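Local coordinates for Non-structural protein 3 (Porcine deltacoronavirus, PDB 6LN0) that probably cleaves the viral polyprotein as a papain-like protease, within a multidomain nonstructural protein that also carries a macro domain, at residues A[170-182]-A[204-217]. Numbering follows the deposited sequence.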
ATOM      1  N   VAL A 170       2.638  11.201   0.598  1.00 54.23           N
ATOM      2  CA  VAL A 170       1.997   9.944   0.235  1.00 52.20           C
ATOM      3  C   VAL A 170       0.506  10.027   0.536  1.00 53.88           C
ATOM      4  O   VAL A 170       0.116  10.433   1.637  1.00 54.00           O
ATOM      5  CB  VAL A 170       2.612   8.758   0.996  1.00 54.80           C
ATOM      6  CG1 VAL A 170       1.958   7.445   0.529  1.00 50.88           C
ATOM      7  CG2 VAL A 170       4.115   8.735   0.820  1.00 52.21           C
ATOM      8  N   ARG A 171      -0.325   9.624  -0.427  1.00 51.48           N
ATOM      9  CA  ARG A 171      -1.767   9.511  -0.229  1.00 46.20           C
ATOM     10  C   ARG A 171      -2.101   8.064   0.090  1.00 45.53           C
ATOM     11  O   ARG A 171      -1.726   7.161  -0.662  1.00 45.93           O
ATOM     12  CB  ARG A 171      -2.538   9.972  -1.464  1.00 48.20           C
ATOM     13  CG  ARG A 171      -2.059  11.319  -1.997  1.00 52.75           C
ATOM     14  CD  ARG A 171      -3.157  12.059  -2.715  1.00 53.02           C
ATOM     15  NE  ARG A 171      -4.215  12.492  -1.800  1.00 60.57           N
ATOM     16  CZ  ARG A 171      -5.413  12.945  -2.183  1.00 58.41           C
ATOM     17  NH1 ARG A 171      -5.725  13.019  -3.474  1.00 48.71           N
ATOM     18  NH2 ARG A 171      -6.308  13.316  -1.267  1.00 54.26           N
ATOM     19  N   THR A 172      -2.801   7.851   1.204  1.00 43.84           N
ATOM     20  CA  THR A 172      -3.049   6.525   1.740  1.00 43.83           C
ATOM     21  C   THR A 172      -4.492   6.417   2.202  1.00 47.25           C
ATOM     22  O   THR A 172      -5.145   7.425   2.495  1.00 40.10           O
ATOM     23  CB  THR A 172      -2.151   6.191   2.945  1.00 46.74           C
ATOM     24  OG1 THR A 172      -2.720   6.763   4.131  1.00 47.58           O
ATOM     25  CG2 THR A 172      -0.763   6.719   2.758  1.00 47.01           C
ATOM     26  N   THR A 173      -4.961   5.169   2.320  1.00 41.05           N
ATOM     27  CA  THR A 173      -6.299   4.908   2.821  1.00 38.42           C
ATOM     28  C   THR A 173      -6.308   3.535   3.483  1.00 41.54           C
ATOM     29  O   THR A 173      -5.496   2.665   3.153  1.00 43.94           O
ATOM     30  CB  THR A 173      -7.349   4.995   1.671  1.00 46.59           C
ATOM     31  OG1 THR A 173      -8.676   4.758   2.173  1.00 44.98           O
ATOM     32  CG2 THR A 173      -7.056   3.964   0.556  1.00 42.97           C
ATOM     33  N   THR A 174      -7.221   3.343   4.429  1.00 39.30           N
ATOM     34  CA  THR A 174      -7.525   1.999   4.911  1.00 46.49           C
ATOM     35  C   THR A 174      -8.860   1.494   4.363  1.00 48.84           C
ATOM     36  O   THR A 174      -9.252   0.356   4.640  1.00 47.64           O
ATOM     37  CB  THR A 174      -7.517   1.971   6.451  1.00 46.66           C
ATOM     38  OG1 THR A 174      -8.652   2.677   6.954  1.00 50.85           O
ATOM     39  CG2 THR A 174      -6.254   2.639   7.003  1.00 45.16           C
ATOM     40  N   ASP A 175      -9.465   2.270   3.468  1.00 52.89           N
ATOM     41  CA  ASP A 175     -10.898   2.496   3.379  1.00 50.27           C
ATOM     42  C   ASP A 175     -11.430   2.486   1.947  1.00 43.94           C
ATOM     43  O   ASP A 175     -12.530   1.998   1.668  1.00 42.44           O
ATOM     44  CB  ASP A 175     -11.186   3.883   3.977  1.00 45.38           C
ATOM     45  CG  ASP A 175     -12.265   3.847   4.991  1.00 52.59           C
ATOM     46  OD1 ASP A 175     -12.798   2.747   5.181  1.00 60.67           O
ATOM     47  OD2 ASP A 175     -12.587   4.904   5.587  1.00 63.69           O
ATOM     48  N   TYR A 176     -10.657   3.092   1.055  1.00 39.55           N
ATOM     49  CA  TYR A 176     -11.174   3.804  -0.104  1.00 44.35           C
ATOM     50  C   TYR A 176     -12.447   4.595   0.231  1.00 45.43           C
ATOM     51  O   TYR A 176     -13.348   4.748  -0.595  1.00 47.21           O
ATOM     52  CB  TYR A 176     -11.336   2.810  -1.256  1.00 45.02           C
ATOM     53  CG  TYR A 176      -9.987   2.637  -1.900  1.00 43.88           C
ATOM     54  CD1 TYR A 176      -9.508   3.609  -2.781  1.00 47.09           C
ATOM     55  CD2 TYR A 176      -9.137   1.575  -1.559  1.00 40.60           C
ATOM     56  CE1 TYR A 176      -8.263   3.509  -3.362  1.00 42.85           C
ATOM     57  CE2 TYR A 176      -7.873   1.463  -2.140  1.00 41.95           C
ATOM     58  CZ  TYR A 176      -7.446   2.445  -3.045  1.00 46.87           C
ATOM     59  OH  TYR A 176      -6.207   2.412  -3.656  1.00 54.89           O
ATOM     60  N   ASP A 177     -12.510   5.121   1.448  1.00 48.58           N
ATOM     61  CA  ASP A 177     -13.489   6.121   1.853  1.00 48.05           C
ATOM     62  C   ASP A 177     -12.698   7.380   2.186  1.00 45.01           C
ATOM     63  O   ASP A 177     -12.450   8.211   1.304  1.00 47.96           O
ATOM     64  CB  ASP A 177     -14.324   5.625   3.044  1.00 45.99           C
ATOM     65  CG  ASP A 177     -15.287   6.685   3.586  1.00 51.89           C
ATOM     66  OD1 ASP A 177     -15.711   7.558   2.814  1.00 52.26           O
ATOM     67  OD2 ASP A 177     -15.639   6.644   4.786  1.00 58.32           O
ATOM     68  N   GLN A 178     -12.226   7.502   3.421  1.00 50.04           N
ATOM     69  CA  GLN A 178     -11.351   8.618   3.764  1.00 47.47           C
ATOM     70  C   GLN A 178      -9.955   8.384   3.197  1.00 46.86           C
ATOM     71  O   GLN A 178      -9.390   7.297   3.344  1.00 46.43           O
ATOM     72  CB  GLN A 178     -11.284   8.783   5.277  1.00 50.17           C
ATOM     73  CG  GLN A 178     -10.567  10.045   5.732  1.00 53.12           C
ATOM     74  CD  GLN A 178     -11.279  11.310   5.277  1.00 59.63           C
ATOM     75  OE1 GLN A 178     -10.691  12.159   4.593  1.00 49.06           O
ATOM     76  NE2 GLN A 178     -12.560  11.440   5.645  1.00 61.41           N
ATOM     77  N   VAL A 179      -9.390   9.401   2.555  1.00 47.66           N
ATOM     78  CA  VAL A 179      -8.023   9.362   2.045  1.00 43.89           C
ATOM     79  C   VAL A 179      -7.176  10.353   2.844  1.00 51.77           C
ATOM     80  O   VAL A 179      -7.563  11.517   3.033  1.00 50.28           O
ATOM     81  CB  VAL A 179      -7.980   9.677   0.538  1.00 48.03           C
ATOM     82  CG1 VAL A 179      -6.544   9.877   0.068  1.00 45.53           C
ATOM     83  CG2 VAL A 179      -8.701   8.558  -0.286  1.00 42.10           C
ATOM     84  N   THR A 180      -6.022   9.901   3.312  1.00 53.51           N
ATOM     85  CA  THR A 180      -5.151  10.735   4.121  1.00 48.38           C
ATOM     86  C   THR A 180      -3.831  10.945   3.407  1.00 50.97           C
ATOM     87  O   THR A 180      -3.205   9.979   2.961  1.00 54.29           O
ATOM     88  CB  THR A 180      -4.902  10.126   5.486  1.00 48.70           C
ATOM     89  OG1 THR A 180      -6.144  10.045   6.180  1.00 51.75           O
ATOM     90  CG2 THR A 180      -3.959  11.033   6.289  1.00 51.67           C
ATOM     91  N   THR A 181      -3.411  12.204   3.330  1.00 46.81           N
ATOM     92  CA  THR A 181      -2.145  12.596   2.730  1.00 56.39           C
ATOM     93  C   THR A 181      -1.108  12.780   3.832  1.00 53.75           C
ATOM     94  O   THR A 181      -1.295  13.611   4.723  1.00 56.36           O
ATOM     95  CB  THR A 181      -2.310  13.895   1.941  1.00 59.56           C
ATOM     96  OG1 THR A 181      -3.338  13.732   0.949  1.00 63.24           O
ATOM     97  CG2 THR A 181      -0.992  14.294   1.288  1.00 55.78           C
ATOM     98  N   LYS A 182      -0.023  12.017   3.764  1.00 54.95           N
ATOM     99  CA  LYS A 182       1.016  12.017   4.786  1.00 53.97           C
ATOM    100  C   LYS A 182       2.357  12.439   4.196  1.00 59.32           C
ATOM    101  O   LYS A 182       2.621  12.241   3.004  1.00 59.33           O
ATOM    102  CB  LYS A 182       1.162  10.637   5.420  1.00 54.38           C
ATOM    103  CG  LYS A 182      -0.127   9.824   5.438  1.00 57.41           C
ATOM    104  CD  LYS A 182      -0.022   8.624   6.364  1.00 55.50           C
ATOM    105  CE  LYS A 182      -1.381   8.220   6.916  1.00 56.51           C
ATOM    106  NZ  LYS A 182      -1.304   7.471   8.218  1.00 57.03           N
ATOM    107  N   PRO A 204       6.527   5.206  -3.207  1.00 63.58           N
ATOM    108  CA  PRO A 204       5.262   5.611  -3.829  1.00 64.46           C
ATOM    109  C   PRO A 204       5.454   6.698  -4.878  1.00 61.05           C
ATOM    110  O   PRO A 204       6.223   7.641  -4.681  1.00 68.50           O
ATOM    111  CB  PRO A 204       4.448   6.137  -2.638  1.00 61.01           C
ATOM    112  CG  PRO A 204       5.492   6.564  -1.631  1.00 61.55           C
ATOM    113  CD  PRO A 204       6.569   5.527  -1.769  1.00 63.54           C
ATOM    114  N   LYS A 205       4.735   6.565  -5.988  1.00 58.84           N
ATOM    115  CA  LYS A 205       4.651   7.648  -6.954  1.00 60.68           C
ATOM    116  C   LYS A 205       3.734   8.750  -6.420  1.00 62.67           C
ATOM    117  O   LYS A 205       2.810   8.477  -5.651  1.00 65.37           O
ATOM    118  CB  LYS A 205       4.122   7.136  -8.290  1.00 56.41           C
ATOM    119  CG  LYS A 205       5.048   6.173  -8.999  1.00 58.61           C
ATOM    120  CD  LYS A 205       4.230   5.138  -9.768  1.00 68.13           C
ATOM    121  CE  LYS A 205       5.079   4.349 -10.754  1.00 73.20           C
ATOM    122  NZ  LYS A 205       4.732   4.679 -12.168  1.00 75.44           N
ATOM    123  N   PRO A 206       3.973  10.007  -6.794  1.00 61.60           N
ATOM    124  CA  PRO A 206       3.147  11.095  -6.250  1.00 61.71           C
ATOM    125  C   PRO A 206       1.720  11.084  -6.802  1.00 66.97           C
ATOM    126  O   PRO A 206       1.455  10.684  -7.941  1.00 58.83           O
ATOM    127  CB  PRO A 206       3.903  12.366  -6.668  1.00 56.94           C
ATOM    128  CG  PRO A 206       4.766  11.949  -7.810  1.00 59.15           C
ATOM    129  CD  PRO A 206       5.106  10.506  -7.595  1.00 59.34           C
ATOM    130  N   GLY A 207       0.786  11.528  -5.956  1.00 64.74           N
ATOM    131  CA  GLY A 207      -0.607  11.636  -6.323  1.00 59.02           C
ATOM    132  C   GLY A 207      -1.402  10.357  -6.224  1.00 63.88           C
ATOM    133  O   GLY A 207      -2.641  10.415  -6.161  1.00 58.66           O
ATOM    134  N   GLN A 208      -0.737   9.210  -6.196  1.00 60.09           N
ATOM    135  CA  GLN A 208      -1.395   7.922  -6.238  1.00 50.85           C
ATOM    136  C   GLN A 208      -1.795   7.492  -4.831  1.00 53.35           C
ATOM    137  O   GLN A 208      -1.101   7.774  -3.848  1.00 52.69           O
ATOM    138  CB  GLN A 208      -0.471   6.894  -6.888  1.00 54.41           C
ATOM    139  CG  GLN A 208      -0.878   5.443  -6.702  1.00 48.70           C
ATOM    140  CD  GLN A 208      -0.051   4.504  -7.557  1.00 54.06           C
ATOM    141  OE1 GLN A 208       0.582   4.930  -8.530  1.00 57.29           O
ATOM    142  NE2 GLN A 208      -0.065   3.211  -7.215  1.00 54.97           N
ATOM    143  N   ILE A 209      -2.937   6.820  -4.737  1.00 47.10           N
ATOM    144  CA  ILE A 209      -3.488   6.409  -3.458  1.00 46.44           C
ATOM    145  C   ILE A 209      -3.084   4.970  -3.190  1.00 48.19           C
ATOM    146  O   ILE A 209      -3.219   4.107  -4.064  1.00 51.39           O
ATOM    147  CB  ILE A 209      -5.009   6.559  -3.441  1.00 45.50           C
ATOM    148  CG1 ILE A 209      -5.401   7.992  -3.783  1.00 42.96           C
ATOM    149  CG2 ILE A 209      -5.549   6.140  -2.105  1.00 46.41           C
ATOM    150  CD1 ILE A 209      -6.904   8.180  -3.766  1.00 39.76           C
ATOM    151  N   TYR A 210      -2.589   4.710  -1.987  1.00 43.06           N
ATOM    152  CA  TYR A 210      -2.090   3.404  -1.606  1.00 43.65           C
ATOM    153  C   TYR A 210      -2.888   2.903  -0.416  1.00 44.09           C
ATOM    154  O   TYR A 210      -3.337   3.685   0.432  1.00 43.64           O
ATOM    155  CB  TYR A 210      -0.585   3.449  -1.249  1.00 49.58           C
ATOM    156  CG  TYR A 210       0.317   3.740  -2.418  1.00 50.12           C
ATOM    157  CD1 TYR A 210       0.786   2.711  -3.222  1.00 47.65           C
ATOM    158  CD2 TYR A 210       0.700   5.044  -2.722  1.00 45.01           C
ATOM    159  CE1 TYR A 210       1.602   2.968  -4.295  1.00 49.48           C
ATOM    160  CE2 TYR A 210       1.506   5.309  -3.792  1.00 47.84           C
ATOM    161  CZ  TYR A 210       1.966   4.268  -4.571  1.00 54.80           C
ATOM    162  OH  TYR A 210       2.782   4.523  -5.653  1.00 57.17           O
ATOM    163  N   LEU A 211      -3.083   1.595  -0.366  1.00 42.11           N
ATOM    164  CA  LEU A 211      -3.683   0.985   0.812  1.00 47.13           C
ATOM    165  C   LEU A 211      -2.615   0.917   1.901  1.00 50.99           C
ATOM    166  O   LEU A 211      -1.537   0.350   1.692  1.00 46.03           O
ATOM    167  CB  LEU A 211      -4.228  -0.407   0.482  1.00 40.68           C
ATOM    168  CG  LEU A 211      -5.053  -1.120   1.561  1.00 45.60           C
ATOM    169  CD1 LEU A 211      -6.336  -0.350   1.903  1.00 45.90           C
ATOM    170  CD2 LEU A 211      -5.396  -2.532   1.132  1.00 45.07           C
ATOM    171  N   GLU A 212      -2.897   1.529   3.042  1.00 52.28           N
ATOM    172  CA  GLU A 212      -2.056   1.392   4.219  1.00 49.21           C
ATOM    173  C   GLU A 212      -2.484   0.130   4.939  1.00 45.43           C
ATOM    174  O   GLU A 212      -3.537   0.094   5.575  1.00 49.08           O
ATOM    175  CB  GLU A 212      -2.203   2.611   5.115  1.00 53.49           C
ATOM    176  CG  GLU A 212      -1.685   2.403   6.533  1.00 57.99           C
ATOM    177  CD  GLU A 212      -1.074   3.671   7.109  1.00 62.69           C
ATOM    178  OE1 GLU A 212      -1.132   4.714   6.406  1.00 51.91           O
ATOM    179  OE2 GLU A 212      -0.530   3.613   8.250  1.00 69.57           O
ATOM    180  N   VAL A 213      -1.696  -0.922   4.828  1.00 50.44           N
ATOM    181  CA  VAL A 213      -2.139  -2.197   5.373  1.00 49.30           C
ATOM    182  C   VAL A 213      -1.844  -2.239   6.867  1.00 54.02           C
ATOM    183  O   VAL A 213      -0.767  -2.664   7.294  1.00 55.69           O
ATOM    184  CB  VAL A 213      -1.500  -3.364   4.605  1.00 51.31           C
ATOM    185  CG1 VAL A 213      -1.894  -4.715   5.219  1.00 49.23           C
ATOM    186  CG2 VAL A 213      -1.907  -3.288   3.138  1.00 47.73           C
ATOM    187  N   THR A 214      -2.790  -1.757   7.669  1.00 51.22           N
ATOM    188  CA  THR A 214      -2.660  -1.838   9.112  1.00 55.19           C
ATOM    189  C   THR A 214      -2.994  -3.258   9.539  1.00 59.26           C
ATOM    190  O   THR A 214      -3.196  -4.145   8.708  1.00 66.01           O
ATOM    191  CB  THR A 214      -3.566  -0.835   9.805  1.00 57.89           C
ATOM    192  OG1 THR A 214      -4.936  -1.204   9.593  1.00 56.74           O
ATOM    193  CG2 THR A 214      -3.297   0.563   9.303  1.00 48.36           C
ATOM    194  N   GLU A 215      -3.060  -3.504  10.842  1.00 61.54           N
ATOM    195  CA  GLU A 215      -3.483  -4.830  11.272  1.00 70.18           C
ATOM    196  C   GLU A 215      -4.999  -4.951  11.287  1.00 63.02           C
ATOM    197  O   GLU A 215      -5.523  -6.065  11.189  1.00 62.71           O
ATOM    198  CB  GLU A 215      -2.886  -5.175  12.649  1.00 71.81           C
ATOM    199  CG  GLU A 215      -1.508  -5.879  12.572  1.00 78.53           C
ATOM    200  CD  GLU A 215      -1.588  -7.420  12.564  1.00 85.15           C
ATOM    201  OE1 GLU A 215      -0.811  -8.073  11.823  1.00 86.31           O
ATOM    202  OE2 GLU A 215      -2.422  -7.986  13.309  1.00 89.38           O
ATOM    203  N   GLU A 216      -5.705  -3.823  11.383  1.00 62.71           N
ATOM    204  CA  GLU A 216      -7.148  -3.824  11.180  1.00 63.31           C
ATOM    205  C   GLU A 216      -7.507  -4.193   9.738  1.00 62.57           C
ATOM    206  O   GLU A 216      -8.496  -4.903   9.497  1.00 56.29           O
ATOM    207  CB  GLU A 216      -7.714  -2.459  11.547  1.00 58.25           C
ATOM    208  CG  GLU A 216      -9.196  -2.481  11.855  1.00 70.78           C
ATOM    209  CD  GLU A 216      -9.803  -1.084  11.889  1.00 82.78           C
ATOM    210  OE1 GLU A 216      -9.549  -0.289  10.949  1.00 79.81           O
ATOM    211  OE2 GLU A 216     -10.530  -0.778  12.864  1.00 93.09           O
ATOM    212  N   VAL A 217      -6.717  -3.720   8.766  1.00 55.96           N
ATOM    213  CA  VAL A 217      -6.915  -4.144   7.385  1.00 55.57           C
ATOM    214  C   VAL A 217      -6.714  -5.650   7.257  1.00 55.89           C
ATOM    215  O   VAL A 217      -7.537  -6.351   6.660  1.00 50.91           O
ATOM    216  CB  VAL A 217      -5.985  -3.377   6.431  1.00 51.91           C
ATOM    217  CG1 VAL A 217      -6.036  -4.014   5.037  1.00 43.03           C
ATOM    218  CG2 VAL A 217      -6.357  -1.886   6.382  1.00 49.66           C
TER
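Y210 turns the edge of its ring, near the ring plane, to the carbonyl O of R171, while V170 CG1 approaches it obliquely. Strands 170-173 and 209-212 run parallel side by side in the middle of a four-stranded sheet, flanked by the hairpin partner 180-182 and by strand 194-195, an arrangement consistent with the ubiquitin-like beta-grasp domain that precedes the catalytic core in coronavirus papain-like proteases. Within its own segment, Q208 CG lies over one face of the Y210 ring toward the rim, K205 O sits in the ring plane at the edge, and Y210 OH accepts from K205 N at 2.8 Å, tying the type II turn of K205 to Q208 to the strand. The second ring, Y176, carries T173 CG2 over the centre of one face, and its CE1 meets I209 CG2 at 4.0 Å; an aromatic ring suits this loop position by offering these methyls a broad apolar surface. T173 binds both ways along the ladder: its N donates to Y210 O at 2.9 Å and its O accepts from E212 N at 2.8 Å, with R171 O, two residues earlier, accepting from Y210 N. A threonine earns this place, for with OG1 anti to the backbone N (chi1 -179°) the hydroxyl accepts from D175 N in an ST turn and donates to Q178 O, while CG2 packs against I209 CG2. I209 also sends CD1 to V179 CG2, and L211 packs on C232 and L235 of helix 228-237, an apolar side chain suiting this buried face. E212, bent at chi2 (146°), brings OE1 to K182 NZ in a salt bridge of 3.3 Å, its hydrogen bond weak, that spans strand 170-173. Beyond the strand, T214 OG1 N-caps the next helix through V217 N, and V217 CG2 rests 4.0 Å from T174 CB.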